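Local structure of bacterial microcompartment shell protein CutR (Streptococcus intermedius SK54 = ATCC 27335, 6XPJ) at residues I22-V27 and I47-L52; D72-D77 and M84-I89. The protein forms flat hexamers and is probably a minor shell protein of the choline-degrading bacterial microcompartment, where it may confer heterogeneity and flexibility. The protein carries 1 engineered substitution. All coordinates share one frame; numbering follows the deposited sequence.

Interaction 1. Residues I22-V27 and I47-L52; sequences ITLAHV and IGVVSL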
ATOM      1  N   ILE C  22      -2.599  -7.573 -17.391  1.00 14.81           N
ATOM      2  CA  ILE C  22      -2.609  -6.192 -17.936  1.00 14.16           C
ATOM      3  C   ILE C  22      -4.034  -5.680 -17.817  1.00 14.39           C
ATOM      4  O   ILE C  22      -4.961  -6.287 -18.396  1.00 15.37           O
ATOM      5  CB  ILE C  22      -2.095  -6.137 -19.378  1.00 15.63           C
ATOM      6  CG1 ILE C  22      -0.630  -6.574 -19.426  1.00 17.51           C
ATOM      7  CG2 ILE C  22      -2.328  -4.742 -19.940  1.00 15.68           C
ATOM      8  CD1 ILE C  22       0.029  -6.470 -20.781  1.00 19.57           C
ATOM      9  N   THR C  23      -4.213  -4.585 -17.069  1.00 14.45           N
ATOM     10  CA  THR C  23      -5.548  -4.026 -16.767  1.00 14.60           C
ATOM     11  C   THR C  23      -5.841  -2.820 -17.664  1.00 14.17           C
ATOM     12  O   THR C  23      -7.000  -2.365 -17.726  1.00 16.18           O
ATOM     13  CB  THR C  23      -5.678  -3.679 -15.280  1.00 14.90           C
ATOM     14  OG1 THR C  23      -5.162  -4.766 -14.497  1.00 15.33           O
ATOM     15  CG2 THR C  23      -7.116  -3.422 -14.913  1.00 14.57           C
ATOM     16  N   LEU C  24      -4.839  -2.301 -18.350  1.00 13.97           N
ATOM     17  CA  LEU C  24      -5.018  -1.127 -19.223  1.00 14.29           C
ATOM     18  C   LEU C  24      -3.964  -1.204 -20.314  1.00 14.77           C
ATOM     19  O   LEU C  24      -2.779  -1.385 -20.005  1.00 14.38           O
ATOM     20  CB  LEU C  24      -4.862   0.168 -18.416  1.00 14.48           C
ATOM     21  CG  LEU C  24      -5.116   1.441 -19.220  1.00 15.05           C
ATOM     22  CD1 LEU C  24      -6.588   1.571 -19.537  1.00 16.37           C
ATOM     23  CD2 LEU C  24      -4.611   2.645 -18.459  1.00 16.07           C
ATOM     24  N   ALA C  25      -4.382  -1.032 -21.563  1.00 14.30           N
ATOM     25  CA  ALA C  25      -3.472  -0.886 -22.717  1.00 14.68           C
ATOM     26  C   ALA C  25      -4.161   0.077 -23.671  1.00 14.13           C
ATOM     27  O   ALA C  25      -5.085  -0.320 -24.409  1.00 15.00           O
ATOM     28  CB  ALA C  25      -3.189  -2.225 -23.330  1.00 15.09           C
ATOM     29  N   HIS C  26      -3.820   1.341 -23.547  1.00 14.29           N
ATOM     30  CA  HIS C  26      -4.680   2.444 -23.991  1.00 13.63           C
ATOM     31  C   HIS C  26      -3.890   3.443 -24.810  1.00 14.46           C
ATOM     32  O   HIS C  26      -2.756   3.817 -24.404  1.00 15.83           O
ATOM     33  CB  HIS C  26      -5.309   3.129 -22.772  1.00 14.39           C
ATOM     34  CG  HIS C  26      -6.351   4.130 -23.144  1.00 14.56           C
ATOM     35  ND1 HIS C  26      -7.682   3.822 -23.251  1.00 14.08           N
ATOM     36  CD2 HIS C  26      -6.235   5.456 -23.446  1.00 15.13           C
ATOM     37  CE1 HIS C  26      -8.352   4.913 -23.600  1.00 15.04           C
ATOM     38  NE2 HIS C  26      -7.485   5.940 -23.725  1.00 15.62           N
ATOM     39  N   VAL C  27      -4.504   3.930 -25.872  1.00 14.47           N
ATOM     40  CA  VAL C  27      -3.931   5.063 -26.644  1.00 15.25           C
ATOM     41  C   VAL C  27      -4.840   6.280 -26.523  1.00 15.43           C
ATOM     42  O   VAL C  27      -6.043   6.178 -26.789  1.00 15.48           O
ATOM     43  CB  VAL C  27      -3.662   4.706 -28.115  1.00 16.13           C
ATOM     44  CG1 VAL C  27      -4.855   4.092 -28.838  1.00 17.25           C
ATOM     45  CG2 VAL C  27      -3.148   5.907 -28.886  1.00 17.66           C
ATOM     46  N   ILE C  47      -0.245   9.125 -27.060  1.00 16.53           N
ATOM     47  CA  ILE C  47       0.349   8.568 -25.818  1.00 17.36           C
ATOM     48  C   ILE C  47      -0.233   7.178 -25.610  1.00 16.16           C
ATOM     49  O   ILE C  47      -1.474   7.035 -25.649  1.00 17.33           O
ATOM     50  CB  ILE C  47       0.075   9.498 -24.625  1.00 18.69           C
ATOM     51  CG1 ILE C  47       0.874  10.796 -24.798  1.00 20.21           C
ATOM     52  CG2 ILE C  47       0.345   8.792 -23.300  1.00 20.34           C
ATOM     53  CD1 ILE C  47       2.343  10.669 -24.665  1.00 26.46           C
ATOM     54  N   GLY C  48       0.641   6.221 -25.327  1.00 15.63           N
ATOM     55  CA  GLY C  48       0.256   4.873 -24.889  1.00 15.26           C
ATOM     56  C   GLY C  48       0.427   4.731 -23.398  1.00 14.78           C
ATOM     57  O   GLY C  48       1.453   5.214 -22.861  1.00 16.76           O
ATOM     58  N   VAL C  49      -0.536   4.105 -22.725  1.00 15.03           N
ATOM     59  CA  VAL C  49      -0.594   3.927 -21.254  1.00 15.71           C
ATOM     60  C   VAL C  49      -0.868   2.459 -20.955  1.00 15.29           C
ATOM     61  O   VAL C  49      -1.858   1.913 -21.471  1.00 15.47           O
ATOM     62  CB  VAL C  49      -1.671   4.813 -20.619  1.00 18.30           C
ATOM     63  CG1 VAL C  49      -1.510   4.795 -19.106  1.00 19.23           C
ATOM     64  CG2 VAL C  49      -1.634   6.239 -21.169  1.00 22.89           C
ATOM     65  N   VAL C  50      -0.014   1.866 -20.136  1.00 14.47           N
ATOM     66  CA  VAL C  50      -0.127   0.437 -19.756  1.00 15.05           C
ATOM     67  C   VAL C  50      -0.124   0.313 -18.235  1.00 14.13           C
ATOM     68  O   VAL C  50       0.722   0.914 -17.559  1.00 15.53           O
ATOM     69  CB  VAL C  50       0.977  -0.415 -20.396  1.00 15.69           C
ATOM     70  CG1 VAL C  50       0.640  -1.876 -20.240  1.00 16.08           C
ATOM     71  CG2 VAL C  50       1.175  -0.056 -21.866  1.00 17.42           C
ATOM     72  N   SER C  51      -1.044  -0.492 -17.731  1.00 14.02           N
ATOM     73  CA  SER C  51      -1.134  -0.917 -16.314  1.00 14.72           C
ATOM     74  C   SER C  51      -0.871  -2.412 -16.213  1.00 14.42           C
ATOM     75  O   SER C  51      -1.612  -3.185 -16.883  1.00 14.90           O
ATOM     76  CB  SER C  51      -2.507  -0.639 -15.786  1.00 16.17           C
ATOM     77  OG  SER C  51      -2.564  -1.009 -14.401  1.00 18.21           O
ATOM     78  N   LEU C  52       0.134  -2.800 -15.442  1.00 14.42           N
ATOM     79  CA  LEU C  52       0.565  -4.216 -15.336  1.00 15.67           C
ATOM     80  C   LEU C  52       0.647  -4.657 -13.884  1.00 14.69           C
ATOM     81  O   LEU C  52       0.959  -3.869 -12.987  1.00 15.38           O
ATOM     82  CB  LEU C  52       1.931  -4.408 -15.983  1.00 17.21           C
ATOM     83  CG  LEU C  52       2.072  -3.904 -17.405  1.00 18.69           C
ATOM     84  CD1 LEU C  52       2.788  -2.557 -17.449  1.00 18.72           C
ATOM     85  CD2 LEU C  52       2.742  -4.938 -18.293  1.00 19.61           C
TER
HETATM   86  O   HOH W   1      -2.617  -4.247 -13.932  1.00 21.39           O
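Leu24 lays its CD2 methyl across Val49, 3.8 Å from Val49 CG1, while its CB sits 3.6 Å from Ser51 CB in the directly paired position. Its CG is anti to the backbone N (chi1 -176°), which carries the branch over the neighbouring strand. The backbones run antiparallel, and the carbonyls and amides of His26 and Val49 bond in both directions, Val49 N to His26 O at 2.8 Å. Leu24 O takes Ser51 N, but Ser51 O is bound by Thr23 N (3.0 Å) instead of Leu24 N: a beta bulge shifts the register here, and Leu24 N is buried without a partner. The other face is aliphatic. Ile22 lies alongside Leu52, CG1 to CD2 at 3.9 Å, and its CG2 meets Val50 CG1 obliquely; small Ala25 sits between Ile22 and Val27, and helix 89-105 packs beneath this face. At the bulge a water bonds Thr23 OG1 (2.7 Å), which also bonds Gln21 NE2, and donates to Ser51 OG, whose stronger partner is Glu56 of a second subunit. His26 ND1 and NE2 hydrogen-bond the hydroxyls of Thr115 and Ser117, so both ring nitrogens have partners. The face of Ile22, Ala25 and Val50 is thus wholly apolar and meets helix 89-105, whereas that of Leu24, His26, Val49 and Ser51 mixes apolar and polar groups, consistent with its place at a subunit interface.

Interaction 2. Residues D72-D77 and M84-I89; sequences DICFVD and MFSGDI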
ATOM      1  N   ASP C  72       8.887   6.662 -28.316  1.00 20.54           N
ATOM      2  CA  ASP C  72       9.762   7.229 -27.273  1.00 23.32           C
ATOM      3  C   ASP C  72       9.146   6.836 -25.930  1.00 21.67           C
ATOM      4  O   ASP C  72       7.994   7.200 -25.692  1.00 21.97           O
ATOM      5  CB  ASP C  72       9.836   8.746 -27.426  1.00 28.47           C
ATOM      6  CG  ASP C  72      10.507   9.196 -28.711  1.00 32.58           C
ATOM      7  OD1 ASP C  72      11.516   8.594 -29.074  1.00 38.10           O
ATOM      8  OD2 ASP C  72      10.011  10.155 -29.318  1.00 41.53           O
ATOM      9  N   ILE C  73       9.908   6.142 -25.096  1.00 21.51           N
ATOM     10  CA  ILE C  73       9.455   5.775 -23.733  1.00 21.57           C
ATOM     11  C   ILE C  73       9.412   7.056 -22.898  1.00 22.16           C
ATOM     12  O   ILE C  73      10.437   7.772 -22.818  1.00 25.24           O
ATOM     13  CB  ILE C  73      10.343   4.690 -23.107  1.00 23.83           C
ATOM     14  CG1 ILE C  73      10.319   3.385 -23.907  1.00 28.79           C
ATOM     15  CG2 ILE C  73       9.924   4.472 -21.657  1.00 26.04           C
ATOM     16  CD1 ILE C  73       9.055   2.582 -23.742  1.00 32.55           C
ATOM     17  N   CYS C  74       8.280   7.321 -22.258  1.00 21.00           N
ATOM     18  CA  CYS C  74       8.092   8.492 -21.361  1.00 21.87           C
ATOM     19  C   CYS C  74       8.589   8.078 -19.971  1.00 22.96           C
ATOM     20  O   CYS C  74       9.447   8.762 -19.387  1.00 24.86           O
ATOM     21  CB  CYS C  74       6.641   8.953 -21.293  1.00 23.11           C
ATOM     22  SG  CYS C  74       5.879   9.321 -22.896  1.00 33.30           S
ATOM     23  N   PHE C  75       8.089   6.962 -19.447  1.00 20.37           N
ATOM     24  CA  PHE C  75       8.631   6.399 -18.195  1.00 19.84           C
ATOM     25  C   PHE C  75       8.296   4.914 -18.128  1.00 19.47           C
ATOM     26  O   PHE C  75       7.369   4.426 -18.782  1.00 17.98           O
ATOM     27  CB  PHE C  75       8.116   7.184 -16.986  1.00 23.18           C
ATOM     28  CG  PHE C  75       6.638   7.029 -16.779  1.00 21.61           C
ATOM     29  CD1 PHE C  75       6.123   5.873 -16.225  1.00 24.61           C
ATOM     30  CD2 PHE C  75       5.756   8.040 -17.132  1.00 23.30           C
ATOM     31  CE1 PHE C  75       4.756   5.704 -16.074  1.00 24.11           C
ATOM     32  CE2 PHE C  75       4.396   7.882 -16.955  1.00 23.00           C
ATOM     33  CZ  PHE C  75       3.898   6.707 -16.428  1.00 25.07           C
ATOM     34  N   VAL C  76       9.094   4.238 -17.321  1.00 17.98           N
ATOM     35  CA  VAL C  76       8.967   2.806 -16.949  1.00 18.17           C
ATOM     36  C   VAL C  76       8.949   2.808 -15.440  1.00 19.10           C
ATOM     37  O   VAL C  76       9.959   3.198 -14.835  1.00 20.33           O
ATOM     38  CB  VAL C  76      10.140   1.961 -17.455  1.00 19.51           C
ATOM     39  CG1 VAL C  76       9.898   0.490 -17.126  1.00 20.07           C
ATOM     40  CG2 VAL C  76      10.360   2.162 -18.938  1.00 21.45           C
ATOM     41  N   ASP C  77       7.852   2.430 -14.830  1.00 16.58           N
ATOM     42  CA  ASP C  77       7.699   2.578 -13.375  1.00 16.61           C
ATOM     43  C   ASP C  77       7.458   1.207 -12.749  1.00 15.97           C
ATOM     44  O   ASP C  77       6.314   0.695 -12.777  1.00 16.66           O
ATOM     45  CB  ASP C  77       6.608   3.594 -13.041  1.00 16.47           C
ATOM     46  CG  ASP C  77       6.643   4.015 -11.597  1.00 18.67           C
ATOM     47  OD1 ASP C  77       7.027   3.153 -10.770  1.00 17.35           O
ATOM     48  OD2 ASP C  77       6.276   5.183 -11.279  1.00 19.15           O
ATOM     49  N   MET C  84       4.376   4.434 -19.896  1.00 17.11           N
ATOM     50  CA  MET C  84       3.808   5.391 -20.860  1.00 17.52           C
ATOM     51  C   MET C  84       4.842   5.672 -21.944  1.00 16.62           C
ATOM     52  O   MET C  84       6.056   5.736 -21.657  1.00 17.40           O
ATOM     53  CB  MET C  84       3.330   6.665 -20.165  1.00 19.30           C
ATOM     54  CG  MET C  84       2.076   6.408 -19.302  1.00 22.31           C
ATOM     55  SD  MET C  84       1.258   7.901 -18.667  1.00 30.24           S
ATOM     56  CE  MET C  84       0.426   7.264 -17.214  1.00 33.38           C
ATOM     57  N   PHE C  85       4.377   5.834 -23.168  1.00 17.05           N
ATOM     58  CA  PHE C  85       5.272   6.114 -24.307  1.00 17.32           C
ATOM     59  C   PHE C  85       4.507   6.961 -25.309  1.00 18.76           C
ATOM     60  O   PHE C  85       3.283   7.093 -25.218  1.00 18.76           O
ATOM     61  CB  PHE C  85       5.818   4.807 -24.885  1.00 18.16           C
ATOM     62  CG  PHE C  85       4.803   3.750 -25.231  1.00 16.87           C
ATOM     63  CD1 PHE C  85       4.170   3.751 -26.455  1.00 19.46           C
ATOM     64  CD2 PHE C  85       4.542   2.699 -24.344  1.00 18.60           C
ATOM     65  CE1 PHE C  85       3.248   2.777 -26.774  1.00 18.62           C
ATOM     66  CE2 PHE C  85       3.622   1.718 -24.676  1.00 19.29           C
ATOM     67  CZ  PHE C  85       2.981   1.759 -25.895  1.00 19.82           C
ATOM     68  N   SER C  86       5.245   7.545 -26.242  1.00 18.38           N
ATOM     69  CA  SER C  86       4.661   8.475 -27.223  1.00 20.16           C
ATOM     70  C   SER C  86       5.135   8.106 -28.622  1.00 19.85           C
ATOM     71  O   SER C  86       6.160   7.467 -28.760  1.00 20.53           O
ATOM     72  CB  SER C  86       5.062   9.893 -26.861  1.00 22.89           C
ATOM     73  OG  SER C  86       6.463   9.983 -26.972  1.00 30.46           O
ATOM     74  N   GLY C  87       4.389   8.542 -29.618  1.00 19.33           N
ATOM     75  CA  GLY C  87       4.768   8.368 -31.022  1.00 20.58           C
ATOM     76  C   GLY C  87       3.583   8.653 -31.893  1.00 19.26           C
ATOM     77  O   GLY C  87       2.539   9.058 -31.380  1.00 18.73           O
ATOM     78  N   ASP C  88       3.720   8.449 -33.196  1.00 19.74           N
ATOM     79  CA  ASP C  88       2.538   8.587 -34.075  1.00 21.54           C
ATOM     80  C   ASP C  88       1.504   7.515 -33.692  1.00 21.14           C
ATOM     81  O   ASP C  88       1.887   6.466 -33.094  1.00 20.64           O
ATOM     82  CB  ASP C  88       2.944   8.487 -35.536  1.00 23.38           C
ATOM     83  CG  ASP C  88       3.464   7.108 -35.854  1.00 28.04           C
ATOM     84  OD1 ASP C  88       4.660   6.874 -35.644  1.00 36.28           O
ATOM     85  OD2 ASP C  88       2.649   6.258 -36.250  1.00 32.22           O
ATOM     86  N   ILE C  89       0.226   7.754 -33.975  1.00 20.92           N
ATOM     87  CA  ILE C  89      -0.867   6.864 -33.504  1.00 22.05           C
ATOM     88  C   ILE C  89      -0.594   5.429 -33.947  1.00 22.62           C
ATOM     89  O   ILE C  89      -0.762   4.523 -33.127  1.00 21.51           O
ATOM     90  CB  ILE C  89      -2.247   7.373 -33.958  1.00 25.58           C
ATOM     91  CG1 ILE C  89      -2.531   8.780 -33.435  1.00 28.35           C
ATOM     92  CG2 ILE C  89      -3.334   6.398 -33.527  1.00 29.67           C
ATOM     93  CD1 ILE C  89      -3.588   9.527 -34.220  1.00 29.66           C
TER
HETATM   94  O   HOH W   2       7.388  10.544 -29.610  1.00 36.85           O
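Met84 runs its side chain alongside the Phe75 ring, with CG 3.4 Å from Phe75 CZ. The sulfur stands obliquely to that ring, 4.6 Å from Met84 SD to the Phe75 centroid and 67° off the normal, a Met-aromatic contact for which a long, flexible thioether is well suited. Phe75 CG lies between its own backbone N and carbonyl carbon (chi1 67°), which brings one face of the ring over Met84 N, offset toward the rim. In the backbone, Met84 O accepts both Cys74 N (2.8 Å) and Phe75 N (3.2 Å) from the same face of its carbonyl plane, and Met84 N returns a bond to Phe75 O. Phe85 follows on the other face of the sheet: its CB meets Ile73 CD1 at 4.1 Å, while its ring leads away to pack on helices 58-68 and 89-105, where a large aromatic fills the layer between sheet and helices. Cys74 SG lies 3.6 Å from Phe85 CA, a compact thiol fitting close against the neighbouring backbone. Ser86 pairs with Asp72 through two backbone bonds, Ser86 N to Asp72 O being 2.8 Å. Its hydroxyl and Asp72 OD2 share a water, polar chemistry appropriate to the less buried end of the strands. Past Gly87, Asp88 is the N-cap of helix 89-105: its side chain caps a backbone N, and OD1 also bonds Ser91 OG. Cys74 and Phe75, facing the single Met84, make a classic beta bulge within an antiparallel beta hairpin of a circularly permuted BMC domain.

In the fold
Both contacts belong to one mixed sheet, in which strands 46-53 and 82-87 are neighbours. Interaction 1 is wholly buried near the centre of the chain, whereas interaction 2 lies farther out, on a hairpin whose strand 72-77 is outermost within the chain. The two meet directly: Gly48 N lies 2.8 Å from Phe85 O, a probable hydrogen bond, and Val49 CG1 packs against Met84 CE. Each pairing is interrupted by a bulge, yet their chemistry differs with place: aliphatic packing marks the helix-covered face of the central pair, while sulfur, aromatic and hydrated polar groups mark the outer one. Both also touch the second subunit; Arg78 of that subunit makes a cation-pi contact with Phe75.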